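Polysaccharide deacetylase (Ammonifex degensii, PDB 4WCJ) probably removes N-acetyl groups from poly-beta-1,6-N-acetyl-D-glucosamine, as a zinc-binding member of carbohydrate esterase family 4. Local coordinates at residues L32-V38 with A232-R236; F58-D63 with V111-I117. All coordinates share one frame; numbering follows the deposited sequence.

Contact 1 of 2, residues L32-V38 with A232-R236; sequences LQGDGLV and AKVNR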
ATOM      1  N   LEU A  32      10.753  13.368   8.362  1.00 67.41           N
ATOM      2  CA  LEU A  32      10.748  13.563   6.911  1.00 63.36           C
ATOM      3  C   LEU A  32      11.350  14.901   6.490  1.00 65.03           C
ATOM      4  O   LEU A  32      10.844  15.960   6.862  1.00 66.17           O
ATOM      5  CB  LEU A  32       9.322  13.461   6.374  1.00 56.10           C
ATOM      6  CG  LEU A  32       8.481  12.247   6.778  1.00 55.12           C
ATOM      7  CD1 LEU A  32       7.101  12.327   6.134  1.00 53.02           C
ATOM      8  CD2 LEU A  32       9.175  10.953   6.393  1.00 52.58           C
ATOM      9  N   GLN A  33      12.429  14.848   5.713  1.00 64.02           N
ATOM     10  CA  GLN A  33      13.041  16.060   5.176  1.00 68.27           C
ATOM     11  C   GLN A  33      13.490  15.875   3.726  1.00 68.22           C
ATOM     12  O   GLN A  33      13.925  14.792   3.332  1.00 66.43           O
ATOM     13  CB  GLN A  33      14.234  16.490   6.034  1.00 74.00           C
ATOM     14  CG  GLN A  33      13.860  16.982   7.427  1.00 78.17           C
ATOM     15  CD  GLN A  33      15.071  17.284   8.290  1.00 85.23           C
ATOM     16  OE1 GLN A  33      16.185  17.435   7.786  1.00 89.82           O
ATOM     17  NE2 GLN A  33      14.858  17.372   9.601  1.00 86.58           N
ATOM     18  N   GLY A  34      13.370  16.937   2.936  1.00 69.63           N
ATOM     19  CA  GLY A  34      13.946  16.964   1.602  1.00 69.14           C
ATOM     20  C   GLY A  34      13.084  16.436   0.471  1.00 70.63           C
ATOM     21  O   GLY A  34      12.061  15.785   0.691  1.00 62.98           O
ATOM     22  N   ASP A  35      13.516  16.729  -0.753  1.00 71.62           N
ATOM     23  CA  ASP A  35      12.858  16.238  -1.959  1.00 65.32           C
ATOM     24  C   ASP A  35      12.959  14.721  -2.055  1.00 62.99           C
ATOM     25  O   ASP A  35      13.956  14.126  -1.659  1.00 64.10           O
ATOM     26  CB  ASP A  35      13.472  16.873  -3.214  1.00 67.87           C
ATOM     27  CG  ASP A  35      13.090  18.334  -3.384  1.00 69.69           C
ATOM     28  OD1 ASP A  35      12.071  18.767  -2.806  1.00 69.64           O
ATOM     29  OD2 ASP A  35      13.805  19.048  -4.116  1.00 74.95           O
ATOM     30  N   GLY A  36      11.924  14.095  -2.599  1.00 63.09           N
ATOM     31  CA  GLY A  36      11.912  12.652  -2.719  1.00 61.47           C
ATOM     32  C   GLY A  36      10.496  12.119  -2.654  1.00 54.07           C
ATOM     33  O   GLY A  36       9.543  12.894  -2.683  1.00 56.97           O
ATOM     34  N   LEU A  37      10.367  10.802  -2.536  1.00 51.88           N
ATOM     35  CA  LEU A  37       9.070  10.136  -2.573  1.00 48.62           C
ATOM     36  C   LEU A  37       8.586   9.680  -1.204  1.00 47.18           C
ATOM     37  O   LEU A  37       9.200   8.813  -0.592  1.00 47.16           O
ATOM     38  CB  LEU A  37       9.136   8.922  -3.496  1.00 47.11           C
ATOM     39  CG  LEU A  37       7.914   7.993  -3.489  1.00 48.46           C
ATOM     40  CD1 LEU A  37       6.679   8.695  -4.036  1.00 47.38           C
ATOM     41  CD2 LEU A  37       8.205   6.714  -4.261  1.00 47.82           C
ATOM     42  N   VAL A  38       7.479  10.247  -0.738  1.00 46.09           N
ATOM     43  CA  VAL A  38       6.822   9.744   0.466  1.00 45.21           C
ATOM     44  C   VAL A  38       5.619   8.903   0.059  1.00 46.06           C
ATOM     45  O   VAL A  38       4.844   9.294  -0.810  1.00 46.05           O
ATOM     46  CB  VAL A  38       6.392  10.894   1.415  1.00 45.46           C
ATOM     47  CG1 VAL A  38       5.319  10.434   2.393  1.00 43.40           C
ATOM     48  CG2 VAL A  38       7.604  11.442   2.154  1.00 49.16           C
ATOM     49  N   ALA A 232       8.880   4.679   8.101  1.00 47.99           N
ATOM     50  CA  ALA A 232       8.526   6.029   7.672  1.00 48.96           C
ATOM     51  C   ALA A 232       9.756   6.826   7.247  1.00 51.29           C
ATOM     52  O   ALA A 232      10.520   7.292   8.089  1.00 51.70           O
ATOM     53  CB  ALA A 232       7.784   6.756   8.783  1.00 48.82           C
ATOM     54  N   LYS A 233       9.937   7.000   5.942  1.00 51.59           N
ATOM     55  CA  LYS A 233      11.106   7.714   5.433  1.00 54.56           C
ATOM     56  C   LYS A 233      10.803   8.424   4.127  1.00 51.92           C
ATOM     57  O   LYS A 233       9.785   8.152   3.489  1.00 48.38           O
ATOM     58  CB  LYS A 233      12.274   6.750   5.228  1.00 57.18           C
ATOM     59  CG  LYS A 233      11.918   5.539   4.383  1.00 56.66           C
ATOM     60  CD  LYS A 233      13.155   4.788   3.924  1.00 59.34           C
ATOM     61  CE  LYS A 233      13.837   5.526   2.783  1.00 66.43           C
ATOM     62  NZ  LYS A 233      14.921   4.723   2.145  1.00 70.78           N
ATOM     63  N   VAL A 234      11.682   9.346   3.734  1.00 53.53           N
ATOM     64  CA  VAL A 234      11.638   9.873   2.373  1.00 52.76           C
ATOM     65  C   VAL A 234      12.414   8.925   1.476  1.00 52.05           C
ATOM     66  O   VAL A 234      13.613   8.726   1.667  1.00 54.48           O
ATOM     67  CB  VAL A 234      12.230  11.294   2.249  1.00 55.78           C
ATOM     68  CG1 VAL A 234      12.283  11.721   0.776  1.00 54.45           C
ATOM     69  CG2 VAL A 234      11.421  12.291   3.060  1.00 58.47           C
ATOM     70  N   ASN A 235      11.725   8.339   0.500  1.00 50.52           N
ATOM     71  CA  ASN A 235      12.360   7.406  -0.422  1.00 49.43           C
ATOM     72  C   ASN A 235      13.058   8.148  -1.555  1.00 51.90           C
ATOM     73  O   ASN A 235      12.533   9.131  -2.076  1.00 50.90           O
ATOM     74  CB  ASN A 235      11.331   6.415  -0.976  1.00 45.03           C
ATOM     75  CG  ASN A 235      10.704   5.561   0.120  1.00 44.30           C
ATOM     76  OD1 ASN A 235      11.316   4.611   0.612  1.00 43.92           O
ATOM     77  ND2 ASN A 235       9.486   5.908   0.517  1.00 43.12           N
ATOM     78  N   ARG A 236      14.249   7.672  -1.915  1.00 52.79           N
ATOM     79  CA  ARG A 236      15.094   8.331  -2.907  1.00 57.46           C
ATOM     80  C   ARG A 236      15.464   7.362  -4.033  1.00 57.14           C
ATOM     81  O   ARG A 236      15.403   6.148  -3.844  1.00 55.16           O
ATOM     82  CB  ARG A 236      16.358   8.881  -2.237  1.00 60.52           C
ATOM     83  CG  ARG A 236      16.105   9.987  -1.216  1.00 63.46           C
ATOM     84  CD  ARG A 236      15.763  11.307  -1.895  1.00 68.15           C
ATOM     85  NE  ARG A 236      16.852  11.772  -2.757  1.00 72.65           N
ATOM     86  CZ  ARG A 236      16.778  12.831  -3.559  1.00 72.78           C
ATOM     87  NH1 ARG A 236      17.820  13.170  -4.307  1.00 76.85           N
ATOM     88  NH2 ARG A 236      15.664  13.553  -3.616  1.00 67.62           N
TER
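The guanidinium of Arg-236 has Asp-35 O and Gly-36 N of the other segment at its edge. Arg-236 NH2 gives a hydrogen bond to Asp-35 O at 2.7 Å, bent to 134°. This nitrogen stands well above the carbonyl plane, and bends at chi2 and chi3 fold the arginine back to reach it. The second flat group, the amide of Asn-235, bonds through ND2 to Leu-37 O at 3.1 Å. Asn-235 N reaches the same oxygen, Leu-37 O, at 2.8 Å, from the opposite face of the carbonyl plane. ND2 has another acceptor in Gly-244 O. Leu-37 N returns a nearly straight bond to Asn-235 O, 2.8 Å long, completing a single antiparallel bridge. Val-234 packs against the bend of 32-38. Val-234 CG1, anti to the backbone N (chi1 174°), lies 3.6 Å from Gly-36 CA. Val-234 CG2 meets Gln-33 O at 3.5 Å and Val-38 CG2 at 4.0 Å. The contact joins the start of strand 36-42 to the loop between strands 226-229 and 242-247. Trp-259 of helix 253-261 packs on Leu-32, Val-38 and Val-234, while helix 75-82 packs on Leu-37 and Asn-235.

Contact 2 of 2, residues F58-D63 with V111-I117; sequences FAQQLD and VLKKRKI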
ATOM      1  N   PHE A  58      -9.802  12.769   4.849  1.00 47.61           N
ATOM      2  CA  PHE A  58      -9.045  12.172   3.753  1.00 48.44           C
ATOM      3  C   PHE A  58      -8.958  13.131   2.566  1.00 49.25           C
ATOM      4  O   PHE A  58      -7.866  13.402   2.063  1.00 48.52           O
ATOM      5  CB  PHE A  58      -9.689  10.842   3.336  1.00 45.89           C
ATOM      6  CG  PHE A  58      -9.013  10.157   2.177  1.00 45.46           C
ATOM      7  CD1 PHE A  58      -7.688   9.760   2.260  1.00 44.94           C
ATOM      8  CD2 PHE A  58      -9.721   9.869   1.020  1.00 44.93           C
ATOM      9  CE1 PHE A  58      -7.076   9.110   1.197  1.00 44.22           C
ATOM     10  CE2 PHE A  58      -9.116   9.224  -0.046  1.00 45.40           C
ATOM     11  CZ  PHE A  58      -7.793   8.843   0.042  1.00 44.57           C
ATOM     12  N   ALA A  59     -10.103  13.660   2.140  1.00 49.05           N
ATOM     13  CA  ALA A  59     -10.143  14.593   1.015  1.00 50.32           C
ATOM     14  C   ALA A  59      -9.373  15.877   1.320  1.00 53.30           C
ATOM     15  O   ALA A  59      -8.693  16.423   0.450  1.00 53.17           O
ATOM     16  CB  ALA A  59     -11.585  14.915   0.638  1.00 50.29           C
ATOM     17  N   GLN A  60      -9.477  16.353   2.557  1.00 55.08           N
ATOM     18  CA  GLN A  60      -8.740  17.542   2.972  1.00 59.54           C
ATOM     19  C   GLN A  60      -7.230  17.306   2.942  1.00 56.47           C
ATOM     20  O   GLN A  60      -6.471  18.193   2.553  1.00 58.47           O
ATOM     21  CB  GLN A  60      -9.190  17.993   4.362  1.00 63.83           C
ATOM     22  CG  GLN A  60     -10.553  18.673   4.366  1.00 66.77           C
ATOM     23  CD  GLN A  60     -10.970  19.162   5.739  1.00 71.05           C
ATOM     24  OE1 GLN A  60     -10.213  19.062   6.702  1.00 70.36           O
ATOM     25  NE2 GLN A  60     -12.183  19.694   5.834  1.00 74.70           N
ATOM     26  N   GLN A  61      -6.797  16.109   3.340  1.00 54.06           N
ATOM     27  CA  GLN A  61      -5.380  15.753   3.276  1.00 53.56           C
ATOM     28  C   GLN A  61      -4.849  15.755   1.851  1.00 52.85           C
ATOM     29  O   GLN A  61      -3.778  16.296   1.575  1.00 54.31           O
ATOM     30  CB  GLN A  61      -5.140  14.382   3.909  1.00 51.05           C
ATOM     31  CG  GLN A  61      -5.195  14.399   5.422  1.00 52.19           C
ATOM     32  CD  GLN A  61      -4.766  13.083   6.029  1.00 50.24           C
ATOM     33  OE1 GLN A  61      -4.520  12.106   5.317  1.00 49.66           O
ATOM     34  NE2 GLN A  61      -4.674  13.046   7.356  1.00 51.13           N
ATOM     35  N   LEU A  62      -5.601  15.139   0.947  1.00 50.84           N
ATOM     36  CA  LEU A  62      -5.220  15.109  -0.455  1.00 50.26           C
ATOM     37  C   LEU A  62      -5.195  16.522  -1.012  1.00 53.12           C
ATOM     38  O   LEU A  62      -4.247  16.914  -1.690  1.00 53.98           O
ATOM     39  CB  LEU A  62      -6.182  14.235  -1.259  1.00 48.03           C
ATOM     40  CG  LEU A  62      -6.282  12.787  -0.786  1.00 47.45           C
ATOM     41  CD1 LEU A  62      -7.230  11.999  -1.689  1.00 43.54           C
ATOM     42  CD2 LEU A  62      -4.908  12.143  -0.749  1.00 47.74           C
ATOM     43  N   ASP A  63      -6.235  17.287  -0.702  1.00 54.76           N
ATOM     44  CA  ASP A  63      -6.328  18.663  -1.165  1.00 57.75           C
ATOM     45  C   ASP A  63      -5.162  19.498  -0.649  1.00 63.05           C
ATOM     46  O   ASP A  63      -4.573  20.266  -1.406  1.00 65.72           O
ATOM     47  CB  ASP A  63      -7.660  19.285  -0.743  1.00 59.25           C
ATOM     48  CG  ASP A  63      -8.837  18.709  -1.509  1.00 60.26           C
ATOM     49  OD1 ASP A  63      -8.607  18.087  -2.566  1.00 58.87           O
ATOM     50  OD2 ASP A  63      -9.990  18.878  -1.059  1.00 61.80           O
ATOM     51  N   VAL A 111     -13.402  10.065  -3.834  1.00 43.88           N
ATOM     52  CA  VAL A 111     -12.502  11.172  -3.522  1.00 43.45           C
ATOM     53  C   VAL A 111     -11.313  11.164  -4.478  1.00 38.93           C
ATOM     54  O   VAL A 111     -10.967  12.193  -5.057  1.00 38.97           O
ATOM     55  CB  VAL A 111     -11.985  11.099  -2.053  1.00 38.59           C
ATOM     56  CG1 VAL A 111     -10.887  12.117  -1.823  1.00 39.57           C
ATOM     57  CG2 VAL A 111     -13.123  11.306  -1.061  1.00 39.11           C
ATOM     58  N   LEU A 112     -10.702   9.989  -4.640  1.00 36.75           N
ATOM     59  CA  LEU A 112      -9.542   9.812  -5.506  1.00 36.31           C
ATOM     60  C   LEU A 112      -9.882  10.038  -6.976  1.00 38.01           C
ATOM     61  O   LEU A 112      -9.093  10.613  -7.728  1.00 40.07           O
ATOM     62  CB  LEU A 112      -8.962   8.409  -5.333  1.00 35.60           C
ATOM     63  CG  LEU A 112      -8.371   8.179  -3.943  1.00 36.50           C
ATOM     64  CD1 LEU A 112      -8.252   6.684  -3.631  1.00 33.49           C
ATOM     65  CD2 LEU A 112      -7.012   8.867  -3.835  1.00 40.76           C
ATOM     66  N   LYS A 113     -11.044   9.545  -7.381  1.00 34.00           N
ATOM     67  CA  LYS A 113     -11.453   9.631  -8.780  1.00 35.57           C
ATOM     68  C   LYS A 113     -11.731  11.079  -9.161  1.00 40.92           C
ATOM     69  O   LYS A 113     -11.320  11.543 -10.224  1.00 44.96           O
ATOM     70  CB  LYS A 113     -12.679   8.752  -9.029  1.00 39.79           C
ATOM     71  CG  LYS A 113     -13.113   8.682 -10.489  1.00 48.11           C
ATOM     72  CD  LYS A 113     -14.048   7.506 -10.733  1.00 54.41           C
ATOM     73  CE  LYS A 113     -15.391   7.691 -10.039  1.00 58.50           C
ATOM     74  NZ  LYS A 113     -16.324   6.558 -10.316  1.00 59.44           N
ATOM     75  N   LYS A 114     -12.415  11.797  -8.275  1.00 42.70           N
ATOM     76  CA  LYS A 114     -12.796  13.185  -8.535  1.00 47.04           C
ATOM     77  C   LYS A 114     -11.566  14.090  -8.581  1.00 51.25           C
ATOM     78  O   LYS A 114     -11.631  15.213  -9.074  1.00 53.46           O
ATOM     79  CB  LYS A 114     -13.788  13.667  -7.472  1.00 49.27           C
ATOM     80  CG  LYS A 114     -14.559  14.929  -7.836  1.00 55.77           C
ATOM     81  CD  LYS A 114     -15.746  15.183  -6.900  1.00 57.35           C
ATOM     82  CE  LYS A 114     -15.309  15.532  -5.478  1.00 59.59           C
ATOM     83  NZ  LYS A 114     -14.966  14.334  -4.637  1.00 60.19           N
ATOM     84  N   ARG A 115     -10.445  13.586  -8.063  1.00 44.99           N
ATOM     85  CA  ARG A 115      -9.172  14.304  -8.096  1.00 43.42           C
ATOM     86  C   ARG A 115      -8.161  13.670  -9.049  1.00 38.85           C
ATOM     87  O   ARG A 115      -7.056  14.185  -9.209  1.00 41.04           O
ATOM     88  CB  ARG A 115      -8.575  14.374  -6.687  1.00 41.86           C
ATOM     89  CG  ARG A 115      -9.330  15.309  -5.773  1.00 44.55           C
ATOM     90  CD  ARG A 115      -9.116  14.987  -4.309  1.00 43.54           C
ATOM     91  NE  ARG A 115      -9.891  15.894  -3.467  1.00 46.19           N
ATOM     92  CZ  ARG A 115     -11.197  15.781  -3.255  1.00 46.42           C
ATOM     93  NH1 ARG A 115     -11.818  16.661  -2.481  1.00 50.55           N
ATOM     94  NH2 ARG A 115     -11.888  14.796  -3.825  1.00 42.31           N
ATOM     95  N   LYS A 116      -8.546  12.560  -9.681  1.00 38.87           N
ATOM     96  CA  LYS A 116      -7.671  11.837 -10.613  1.00 39.18           C
ATOM     97  C   LYS A 116      -6.352  11.409  -9.970  1.00 41.53           C
ATOM     98  O   LYS A 116      -5.305  11.410 -10.620  1.00 41.60           O
ATOM     99  CB  LYS A 116      -7.375  12.680 -11.860  1.00 44.74           C
ATOM    100  CG  LYS A 116      -8.541  12.859 -12.807  1.00 47.67           C
ATOM    101  CD  LYS A 116      -8.099  13.650 -14.024  1.00 52.55           C
ATOM    102  CE  LYS A 116      -9.276  14.253 -14.763  1.00 56.71           C
ATOM    103  NZ  LYS A 116      -8.827  15.238 -15.783  1.00 62.98           N
ATOM    104  N   ILE A 117      -6.416  11.049  -8.691  1.00 40.48           N
ATOM    105  CA  ILE A 117      -5.239  10.610  -7.951  1.00 40.19           C
ATOM    106  C   ILE A 117      -5.093   9.090  -7.999  1.00 35.87           C
ATOM    107  O   ILE A 117      -5.968   8.347  -7.536  1.00 34.06           O
ATOM    108  CB  ILE A 117      -5.297  11.087  -6.483  1.00 39.29           C
ATOM    109  CG1 ILE A 117      -5.175  12.611  -6.424  1.00 42.48           C
ATOM    110  CG2 ILE A 117      -4.193  10.432  -5.657  1.00 36.65           C
ATOM    111  CD1 ILE A 117      -5.505  13.204  -5.075  1.00 42.63           C
TER
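Ala-59 and Val-111 bring the two helices closest, with their CA atoms 6.2 Å apart, and both CB atoms point toward the opposite segment. Val-111 CG1 sits among three residues of 58-63. Val-111 CG1 meets Leu-62 CD1 at 3.7 Å, the methyl of Ala-59 and the CD2-CE2 side of the Phe-58 ring. Phe-58 has CG anti to the backbone N (chi1 178°), which carries the ring across to Val-111 and Leu-112. Leu-112 CD2 lies 4.0 Å from Phe-58 CZ and also touches Leu-62 CD1. That same methyl, Leu-62 CD1, lies over one face of the Phe-58 ring, toward its rim, and reaches Ile-117 CD1 at 4.0 Å. Helices 55-67 and 102-114 are neighbours on the outside of the beta/alpha barrel. Helix 102-114 closes with a Schellman motif, in which Lys-116 takes positive phi and Ile-117 N bonds back to Leu-112 O. Beside the apolar patch, Arg-115 grips Asp-63 side-on in a salt bridge. Arg-115 NE bonds to Asp-63 OD1 at 2.7 Å and Arg-115 NH1 to Asp-63 OD2 at 3.2 Å, both nearly straight and on the syn sides. The carboxylate and guanidinium planes are 23° apart. Arg-115 NH2 bonds to Val-111 O at 3.0 Å, so three bonds fix the guanidinium's rotation. Ala-59 CB lies over one face of this guanidinium, 3.6 Å from Arg-115 NH1.

From the N terminus the chain first passes through 32-38, the lead-in and start of strand 36-42. It then enters helix 55-67, which supplies residues 58-63. After strand 71-72, helix 75-82 and strand 91-99 it reaches the end of helix 102-114 and the turn after it, and residues 111-117 close the loop of contact 2. The loop of contact 1 closes much later, when 232-236 returns to the first strand. Along the chain, contact 2 therefore falls wholly within the span of contact 1. Contact 1 ties an early strand to a late connection of the barrel. Contact 2 joins two outer helices. The centres of the two contacts are 21 Å apart, the contacts do not touch each other, and both lie away from the zinc site.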